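TagI restriction endonuclease (Thermocrispum agreste, PDB 6GHS) probably cleaves DNA carrying modified cytosines such as 5-methylcytosine, pairing an SRA domain that would read the modified base with an HNH nuclease domain. Local coordinates at residues 29-34 with 48-53; 36-41 with 65-70; 84-89 with 145-150. One frame throughout, in Å; residues are numbered along the deposited sequence.

Interaction 1 of 3, residues 29-34 with 48-53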
loop_
_atom_site.group_PDB
_atom_site.type_symbol
_atom_site.label_atom_id
_atom_site.label_comp_id
_atom_site.label_asym_id
_atom_site.label_seq_id
_atom_site.Cartn_x
_atom_site.Cartn_y
_atom_site.Cartn_z
ATOM N N GLY A 29 -21.696 17.536 13.494
ATOM C CA GLY A 29 -21.058 16.229 13.689
ATOM C C GLY A 29 -19.701 16.105 13.009
ATOM O O GLY A 29 -19.175 15.004 12.894
ATOM N N LEU A 30 -19.123 17.230 12.591
ATOM C CA LEU A 30 -17.875 17.227 11.824
ATOM C C LEU A 30 -16.629 17.062 12.677
ATOM O O LEU A 30 -15.674 16.414 12.254
ATOM C CB LEU A 30 -17.747 18.510 10.999
ATOM C CG LEU A 30 -18.342 18.352 9.610
ATOM C CD1 LEU A 30 -19.852 18.313 9.699
ATOM C CD2 LEU A 30 -17.886 19.476 8.702
ATOM N N HIS A 31 -16.643 17.686 13.848
ATOM C CA HIS A 31 -15.543 17.650 14.801
ATOM C C HIS A 31 -16.146 17.313 16.148
ATOM O O HIS A 31 -17.354 17.317 16.289
ATOM C CB HIS A 31 -14.902 19.020 14.858
ATOM C CG HIS A 31 -13.435 19.000 15.136
ATOM N ND1 HIS A 31 -12.913 19.153 16.400
ATOM C CD2 HIS A 31 -12.374 18.896 14.302
ATOM C CE1 HIS A 31 -11.593 19.124 16.337
ATOM N NE2 HIS A 31 -11.241 18.972 15.073
ATOM N N ALA A 32 -15.320 17.026 17.141
ATOM C CA ALA A 32 -15.817 16.701 18.473
ATOM C C ALA A 32 -15.791 17.902 19.394
ATOM O O ALA A 32 -16.505 17.915 20.398
ATOM C CB ALA A 32 -14.983 15.584 19.073
ATOM N N HIS A 33 -14.995 18.908 19.028
ATOM C CA HIS A 33 -14.452 19.881 19.969
ATOM C C HIS A 33 -14.698 21.293 19.499
ATOM O O HIS A 33 -14.915 21.520 18.314
ATOM C CB HIS A 33 -12.936 19.693 20.120
ATOM C CG HIS A 33 -12.539 18.354 20.653
ATOM N ND1 HIS A 33 -13.081 17.817 21.800
ATOM C CD2 HIS A 33 -11.638 17.451 20.207
ATOM C CE1 HIS A 33 -12.545 16.628 22.023
ATOM N NE2 HIS A 33 -11.664 16.382 21.072
ATOM N N LEU A 34 -14.601 22.229 20.443
ATOM C CA LEU A 34 -14.932 23.650 20.239
ATOM C C LEU A 34 -13.711 24.525 19.888
ATOM O O LEU A 34 -13.816 25.471 19.094
ATOM C CB LEU A 34 -15.640 24.181 21.508
ATOM C CG LEU A 34 -16.679 25.320 21.441
ATOM C CD1 LEU A 34 -17.715 25.113 20.343
ATOM C CD2 LEU A 34 -17.381 25.468 22.786
ATOM N N ALA A 48 -11.236 13.987 12.543
ATOM C CA ALA A 48 -11.143 15.304 11.926
ATOM C C ALA A 48 -10.024 16.168 12.458
ATOM O O ALA A 48 -9.545 15.970 13.568
ATOM C CB ALA A 48 -12.458 16.039 12.081
ATOM N N ILE A 49 -9.618 17.133 11.639
ATOM C CA ILE A 49 -8.766 18.221 12.079
ATOM C C ILE A 49 -9.313 19.528 11.555
ATOM O O ILE A 49 -9.930 19.560 10.498
ATOM C CB ILE A 49 -7.293 18.056 11.639
ATOM C CG1 ILE A 49 -7.135 17.994 10.109
ATOM C CG2 ILE A 49 -6.699 16.804 12.269
ATOM C CD1 ILE A 49 -5.730 18.324 9.637
ATOM N N VAL A 50 -9.071 20.592 12.312
ATOM C CA VAL A 50 -9.418 21.953 11.935
ATOM C C VAL A 50 -8.126 22.710 11.749
ATOM O O VAL A 50 -7.278 22.695 12.640
ATOM C CB VAL A 50 -10.242 22.630 13.033
ATOM C CG1 VAL A 50 -10.367 24.137 12.799
ATOM C CG2 VAL A 50 -11.606 21.960 13.128
ATOM N N LEU A 51 -8.005 23.384 10.607
ATOM C CA LEU A 51 -6.769 24.016 10.185
ATOM C C LEU A 51 -6.978 25.519 10.048
ATOM O O LEU A 51 -7.515 25.994 9.050
ATOM C CB LEU A 51 -6.313 23.387 8.868
ATOM C CG LEU A 51 -5.014 23.890 8.215
ATOM C CD1 LEU A 51 -3.862 24.130 9.200
ATOM C CD2 LEU A 51 -4.605 22.912 7.123
ATOM N N ASN A 52 -6.535 26.249 11.069
ATOM C CA ASN A 52 -6.771 27.678 11.217
ATOM C C ASN A 52 -5.476 28.330 11.725
ATOM O O ASN A 52 -5.474 28.996 12.765
ATOM C CB ASN A 52 -7.934 27.862 12.213
ATOM C CG ASN A 52 -8.541 29.263 12.191
ATOM O OD1 ASN A 52 -8.009 30.198 11.581
ATOM N ND2 ASN A 52 -9.673 29.411 12.874
ATOM N N GLY A 53 -4.377 28.116 10.990
ATOM C CA GLY A 53 -3.035 28.630 11.345
ATOM C C GLY A 53 -2.649 28.525 12.822
ATOM O O GLY A 53 -2.219 29.512 13.430
#

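Interaction 2 of 3, residues 36-41 with 65-70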
loop_
_atom_site.group_PDB
_atom_site.type_symbol
_atom_site.label_atom_id
_atom_site.label_comp_id
_atom_site.label_asym_id
_atom_site.label_seq_id
_atom_site.Cartn_x
_atom_site.Cartn_y
_atom_site.Cartn_z
ATOM N N ALA A 36 -10.041 22.862 20.392
ATOM C CA ALA A 36 -8.992 21.898 20.027
ATOM C C ALA A 36 -8.956 21.598 18.536
ATOM O O ALA A 36 -9.995 21.365 17.924
ATOM C CB ALA A 36 -9.180 20.607 20.803
ATOM N N GLY A 37 -7.755 21.609 17.964
ATOM C CA GLY A 37 -7.575 21.382 16.526
ATOM C C GLY A 37 -7.907 19.971 16.085
ATOM O O GLY A 37 -8.554 19.783 15.068
ATOM N N ILE A 38 -7.481 18.985 16.866
ATOM C CA ILE A 38 -7.657 17.589 16.508
ATOM C C ILE A 38 -8.852 16.965 17.234
ATOM O O ILE A 38 -8.926 16.993 18.460
ATOM C CB ILE A 38 -6.382 16.783 16.822
ATOM C CG1 ILE A 38 -5.190 17.402 16.095
ATOM C CG2 ILE A 38 -6.545 15.321 16.408
ATOM C CD1 ILE A 38 -3.838 16.957 16.608
ATOM N N SER A 39 -9.771 16.401 16.454
ATOM C CA SER A 39 -10.810 15.507 16.954
ATOM C C SER A 39 -10.256 14.104 16.953
ATOM O O SER A 39 -10.148 13.512 15.890
ATOM C CB SER A 39 -12.033 15.568 16.028
ATOM O OG SER A 39 -13.014 14.598 16.368
ATOM N N GLY A 40 -9.904 13.553 18.110
ATOM C CA GLY A 40 -9.338 12.205 18.114
ATOM C C GLY A 40 -8.820 11.653 19.419
ATOM O O GLY A 40 -8.609 12.381 20.391
ATOM N N THR A 41 -8.580 10.346 19.399
ATOM C CA THR A 41 -8.267 9.544 20.583
ATOM C C THR A 41 -7.291 8.431 20.190
ATOM O O THR A 41 -7.389 7.863 19.105
ATOM C CB THR A 41 -9.590 8.995 21.175
ATOM O OG1 THR A 41 -10.191 10.032 21.949
ATOM C CG2 THR A 41 -9.414 7.792 22.093
ATOM N N ILE A 65 -0.878 18.642 3.041
ATOM C CA ILE A 65 -0.836 19.439 4.275
ATOM C C ILE A 65 0.191 18.889 5.247
ATOM O O ILE A 65 0.169 17.699 5.567
ATOM C CB ILE A 65 -2.172 19.437 5.042
ATOM C CG1 ILE A 65 -3.353 19.668 4.106
ATOM C CG2 ILE A 65 -2.153 20.508 6.128
ATOM C CD1 ILE A 65 -4.685 19.685 4.818
ATOM N N ILE A 66 1.060 19.774 5.728
ATOM C CA ILE A 66 1.912 19.484 6.867
ATOM C C ILE A 66 1.193 20.070 8.076
ATOM O O ILE A 66 1.214 21.285 8.266
ATOM C CB ILE A 66 3.326 20.101 6.724
ATOM C CG1 ILE A 66 3.918 19.813 5.347
ATOM C CG2 ILE A 66 4.256 19.565 7.799
ATOM C CD1 ILE A 66 3.783 18.375 4.894
ATOM N N TYR A 67 0.539 19.212 8.866
ATOM C CA TYR A 67 -0.190 19.631 10.071
ATOM C C TYR A 67 0.664 19.423 11.306
ATOM O O TYR A 67 1.274 18.378 11.460
ATOM C CB TYR A 67 -1.490 18.840 10.219
ATOM C CG TYR A 67 -2.418 19.359 11.301
ATOM C CD1 TYR A 67 -2.997 20.626 11.202
ATOM C CD2 TYR A 67 -2.733 18.587 12.416
ATOM C CE1 TYR A 67 -3.850 21.113 12.183
ATOM C CE2 TYR A 67 -3.587 19.067 13.403
ATOM C CZ TYR A 67 -4.145 20.331 13.281
ATOM O OH TYR A 67 -4.989 20.824 14.248
ATOM N N THR A 68 0.688 20.421 12.185
ATOM C CA THR A 68 1.430 20.350 13.446
ATOM C C THR A 68 0.483 20.035 14.592
ATOM O O THR A 68 -0.630 20.546 14.650
ATOM C CB THR A 68 2.171 21.664 13.733
ATOM O OG1 THR A 68 2.819 22.111 12.534
ATOM C CG2 THR A 68 3.223 21.470 14.832
ATOM N N GLY A 69 0.952 19.200 15.509
ATOM C CA GLY A 69 0.103 18.582 16.508
ATOM C C GLY A 69 -0.201 19.439 17.709
ATOM O O GLY A 69 0.078 20.624 17.735
ATOM N N HIS A 70 -0.781 18.797 18.709
ATOM C CA HIS A 70 -1.238 19.448 19.911
ATOM C C HIS A 70 -0.287 19.179 21.078
ATOM O O HIS A 70 0.356 18.132 21.132
ATOM C CB HIS A 70 -2.640 18.943 20.253
ATOM C CG HIS A 70 -3.255 19.655 21.407
ATOM N ND1 HIS A 70 -3.151 19.193 22.700
ATOM C CD2 HIS A 70 -3.922 20.830 21.477
ATOM C CE1 HIS A 70 -3.752 20.039 23.516
ATOM N NE2 HIS A 70 -4.227 21.043 22.799
#

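Interaction 3 of 3, residues 84-89 with 145-150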
loop_
_atom_site.group_PDB
_atom_site.type_symbol
_atom_site.label_atom_id
_atom_site.label_comp_id
_atom_site.label_asym_id
_atom_site.label_seq_id
_atom_site.Cartn_x
_atom_site.Cartn_y
_atom_site.Cartn_z
ATOM N N GLN A 84 6.300 18.133 22.634
ATOM C CA GLN A 84 5.085 17.360 22.313
ATOM C C GLN A 84 5.361 15.847 22.355
ATOM O O GLN A 84 6.472 15.411 22.084
ATOM C CB GLN A 84 4.507 17.778 20.953
ATOM C CG GLN A 84 4.019 19.222 20.919
ATOM C CD GLN A 84 3.240 19.588 19.667
ATOM O OE1 GLN A 84 3.118 18.810 18.731
ATOM N NE2 GLN A 84 2.704 20.791 19.655
ATOM N N ASP A 85 4.358 15.052 22.716
ATOM C CA ASP A 85 4.524 13.598 22.824
ATOM C C ASP A 85 3.298 12.895 22.281
ATOM O O ASP A 85 2.299 13.548 21.975
ATOM C CB ASP A 85 4.788 13.191 24.274
ATOM C CG ASP A 85 3.644 13.564 25.218
ATOM O OD1 ASP A 85 2.481 13.206 24.937
ATOM O OD2 ASP A 85 3.908 14.209 26.258
ATOM N N LEU A 86 3.375 11.569 22.183
ATOM C CA LEU A 86 2.280 10.763 21.655
ATOM C C LEU A 86 1.330 10.233 22.726
ATOM O O LEU A 86 0.511 9.355 22.439
ATOM C CB LEU A 86 2.835 9.616 20.819
ATOM C CG LEU A 86 3.626 10.084 19.602
ATOM C CD1 LEU A 86 4.281 8.895 18.918
ATOM C CD2 LEU A 86 2.750 10.857 18.624
ATOM N N ASP A 87 1.432 10.751 23.952
ATOM C CA ASP A 87 0.357 10.587 24.942
ATOM C C ASP A 87 -0.853 11.482 24.641
ATOM O O ASP A 87 -1.957 11.189 25.091
ATOM C CB ASP A 87 0.849 10.857 26.378
ATOM C CG ASP A 87 1.819 9.799 26.877
ATOM O OD1 ASP A 87 1.606 8.611 26.562
ATOM O OD2 ASP A 87 2.784 10.153 27.594
ATOM N N ASP A 88 -0.642 12.570 23.902
ATOM C CA ASP A 88 -1.726 13.471 23.539
ATOM C C ASP A 88 -2.692 12.685 22.688
ATOM O O ASP A 88 -2.284 12.147 21.666
ATOM C CB ASP A 88 -1.226 14.687 22.745
ATOM C CG ASP A 88 -2.330 15.710 22.476
ATOM O OD1 ASP A 88 -2.488 16.641 23.299
ATOM O OD2 ASP A 88 -3.042 15.580 21.454
ATOM N N PRO A 89 -3.976 12.629 23.089
ATOM C CA PRO A 89 -4.898 11.777 22.344
ATOM C C PRO A 89 -5.036 12.167 20.873
ATOM O O PRO A 89 -5.193 11.304 20.014
ATOM C CB PRO A 89 -6.234 11.965 23.083
ATOM C CG PRO A 89 -5.902 12.664 24.357
ATOM C CD PRO A 89 -4.699 13.476 24.054
ATOM N N ARG A 145 10.452 20.353 20.675
ATOM C CA ARG A 145 10.047 19.467 19.612
ATOM C C ARG A 145 8.541 19.534 19.460
ATOM O O ARG A 145 7.810 19.599 20.451
ATOM C CB ARG A 145 10.439 18.017 19.943
ATOM C CG ARG A 145 11.907 17.784 20.297
ATOM C CD ARG A 145 12.805 17.856 19.073
ATOM N NE ARG A 145 12.827 16.606 18.317
ATOM C CZ ARG A 145 13.234 16.488 17.049
ATOM N NH1 ARG A 145 13.660 17.540 16.332
ATOM N NH2 ARG A 145 13.204 15.290 16.479
ATOM N N VAL A 146 8.085 19.486 18.216
ATOM C CA VAL A 146 6.669 19.293 17.911
ATOM C C VAL A 146 6.485 18.079 17.016
ATOM O O VAL A 146 7.392 17.687 16.277
ATOM C CB VAL A 146 6.029 20.515 17.219
ATOM C CG1 VAL A 146 5.890 21.654 18.212
ATOM C CG2 VAL A 146 6.816 20.952 15.976
ATOM N N CYS A 147 5.284 17.524 17.088
ATOM C CA CYS A 147 4.861 16.411 16.272
ATOM C C CYS A 147 4.261 16.930 14.970
ATOM O O CYS A 147 3.557 17.920 14.990
ATOM C CB CYS A 147 3.809 15.639 17.046
ATOM S SG CYS A 147 3.501 14.030 16.335
ATOM N N GLN A 148 4.517 16.271 13.848
ATOM C CA GLN A 148 3.961 16.713 12.563
ATOM C C GLN A 148 3.457 15.568 11.699
ATOM O O GLN A 148 3.932 14.446 11.792
ATOM C CB GLN A 148 4.993 17.523 11.786
ATOM C CG GLN A 148 4.954 19.004 12.097
ATOM C CD GLN A 148 5.952 19.804 11.282
ATOM O OE1 GLN A 148 7.076 19.359 11.026
ATOM N NE2 GLN A 148 5.546 20.998 10.871
ATOM N N PHE A 149 2.488 15.875 10.851
ATOM C CA PHE A 149 1.823 14.878 10.031
ATOM C C PHE A 149 1.801 15.356 8.586
ATOM O O PHE A 149 1.762 16.554 8.325
ATOM C CB PHE A 149 0.397 14.634 10.549
ATOM C CG PHE A 149 0.348 14.230 11.995
ATOM C CD1 PHE A 149 0.341 15.189 12.995
ATOM C CD2 PHE A 149 0.338 12.882 12.361
ATOM C CE1 PHE A 149 0.316 14.812 14.327
ATOM C CE2 PHE A 149 0.317 12.501 13.693
ATOM C CZ PHE A 149 0.300 13.466 14.675
ATOM N N GLN A 150 1.848 14.402 7.661
ATOM C CA GLN A 150 1.635 14.671 6.252
ATOM C C GLN A 150 0.263 14.130 5.829
ATOM O O GLN A 150 -0.005 12.931 5.974
ATOM C CB GLN A 150 2.733 14.015 5.439
ATOM C CG GLN A 150 2.794 14.503 4.001
ATOM C CD GLN A 150 3.812 13.745 3.181
ATOM O OE1 GLN A 150 4.088 12.572 3.441
ATOM N NE2 GLN A 150 4.375 14.410 2.181
#

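Interaction 1 of 3, residues 29-34 with 48-53
His31 packs its imidazole against Ala48 and Val50 in a buried side-chain contact of the SRA domain, where the loop after helix 22-28 runs beside strand 45-51 of the mixed beta sheet. The helix ends in a Schellman motif with Gly29 as the positive-phi C' residue, and the chain then runs through Leu30 and His31 past the strand. Ala48 and Val50, alternate residues of the strand, both send their side chains toward the loop. Ala48 CB sits 3.2 Å from Leu30 O, a carbonyl that also accepts a hydrogen bond from Arg105, and 3.6 Å from His31 CD2. On the imidazole, NE2 is hydrogen-bonded to Gly37 O, whereas ND1 takes a weak bond from His33 N within the loop. A leucine in place of His31 would probably leave Gly37 O without this partner and His33 N without its weak tie. Ile49 CA lies at the ring edge, near its plane. Val50 has CG1 anti to the backbone N (chi1 168°), which sets its other methyl, CG2, beside the imidazole, 3.4 Å from His31 CD2.

Interaction 2 of 3, residues 36-41 with 65-70
Ile38 and Tyr67 make the main apolar contact between the start of strand 38-41 and strand 64-68, two strands of the SRA-domain sheet that are not paired with each other here. No hydrogen bond links the two segments, and side chains bridge the distance between the backbones. Ile38 meets the phenol at its edge: CG1 lies near the ring plane, 3.5 Å from Tyr67 CE2, and CD1 follows at 3.8 Å from the same CE2 atom. Tyr67 CG stands anti to the backbone N (chi1 -170°), and this extended course carries the ring across to the other strand. Beyond the ring, Ile38 CD1 also reaches the turn after strand 64-68, lying 4.3 Å from Gly69 CA and 4.3 Å from His70 CB.

The second kind of contact is that of the phenol oxygen with backbone. Tyr67 OH rests 3.5 Å from Gly37 CA, and Gly37 has no side chain on the side that faces the hydroxyl.

Polar bonds lead outward to other parts of the domain. His70, at the exposed border, gives its ND1 to a hydrogen bond with Asp88 OD1, while its backbone O is bonded to Asn91 ND2.

Strand 45-51 is bonded to Ser39 of strand 38-41 and to Gly37 just before it, and its Ile49 and Leu51 pack on Tyr67. Strand 145-153 pairs with strand 64-68, and Leu94 of helix 89-100 touches both Ile38 and Tyr67.

Interaction 3 of 3, residues 84-89 with 145-150
The loop leading into helix 89-100 of the SRA domain docks on the start of strand 145-153, where Gln84 lies beside the strand just beyond its pairing with strand 64-68. Its backbone and its side chain both bond to the strand. Gln84 N donates to Arg145 O at 3.0 Å, nearly straight at N-H...O 170°. Two residues along, Cys147 N donates to Gln84 OE1, also at 3.0 Å and close to linear, although the donor stands above the amide plane, 42° out of it. The glutamine chain is extended beyond CG (chi2 -170°), which carries the amide along the strand past Val146 to the next backbone N-H. On the way the amide lies against the valine, with Gln84 NE2 3.6 Å from Val146 CG1. That nitrogen in turn donates to Gly71 O and, weakly, to Gly69 O, so the amide also joins the strand to the turn after strand 64-68.

A smaller apolar touch lies farther along the loop, where Leu86 CD2 approaches Cys147 SG at 4.0 Å. Leu86 also packs on Asn91 and Val95 of helix 89-100. The loop is shaped by an Asx turn in which Asp85 OD1 accepts from Asp87 N at 2.8 Å, and Asp88 follows as N-cap, its OD2 bonded to Asn91 N. Arg145 sends its guanidinium away from the loop to Leu302 O and Ser300 O of the second subunit, so the strand also takes part in the dimer.

With its oxygen bound by Cys147 N and its nitrogen mainly by Gly71 O, the buried Gln84 amide has partners at both ends, which probably fixes which way round it sits and limits its rotation.

Overall arrangement
All three contacts belong to the SRA domain and reach one mixed sheet. Interactions 1 and 2 meet at Gly37, whose carbonyl also takes Val50 N, and strands 38-41 and 45-51 are neighbours in the sheet. Interactions 2 and 3 meet where strand 64-68 pairs with 145-153, and again at His70 and Asp88. Interaction 1 is wholly buried; interaction 2 is mostly buried, with Gly37 partly exposed and His70 at the surface, and interaction 3 mixes buried residues with partly exposed ones. Side-chain packing carries the first two, whereas hydrogen bonds dominate the third, at the start of strand 145-153, where Arg145 reaches the second subunit.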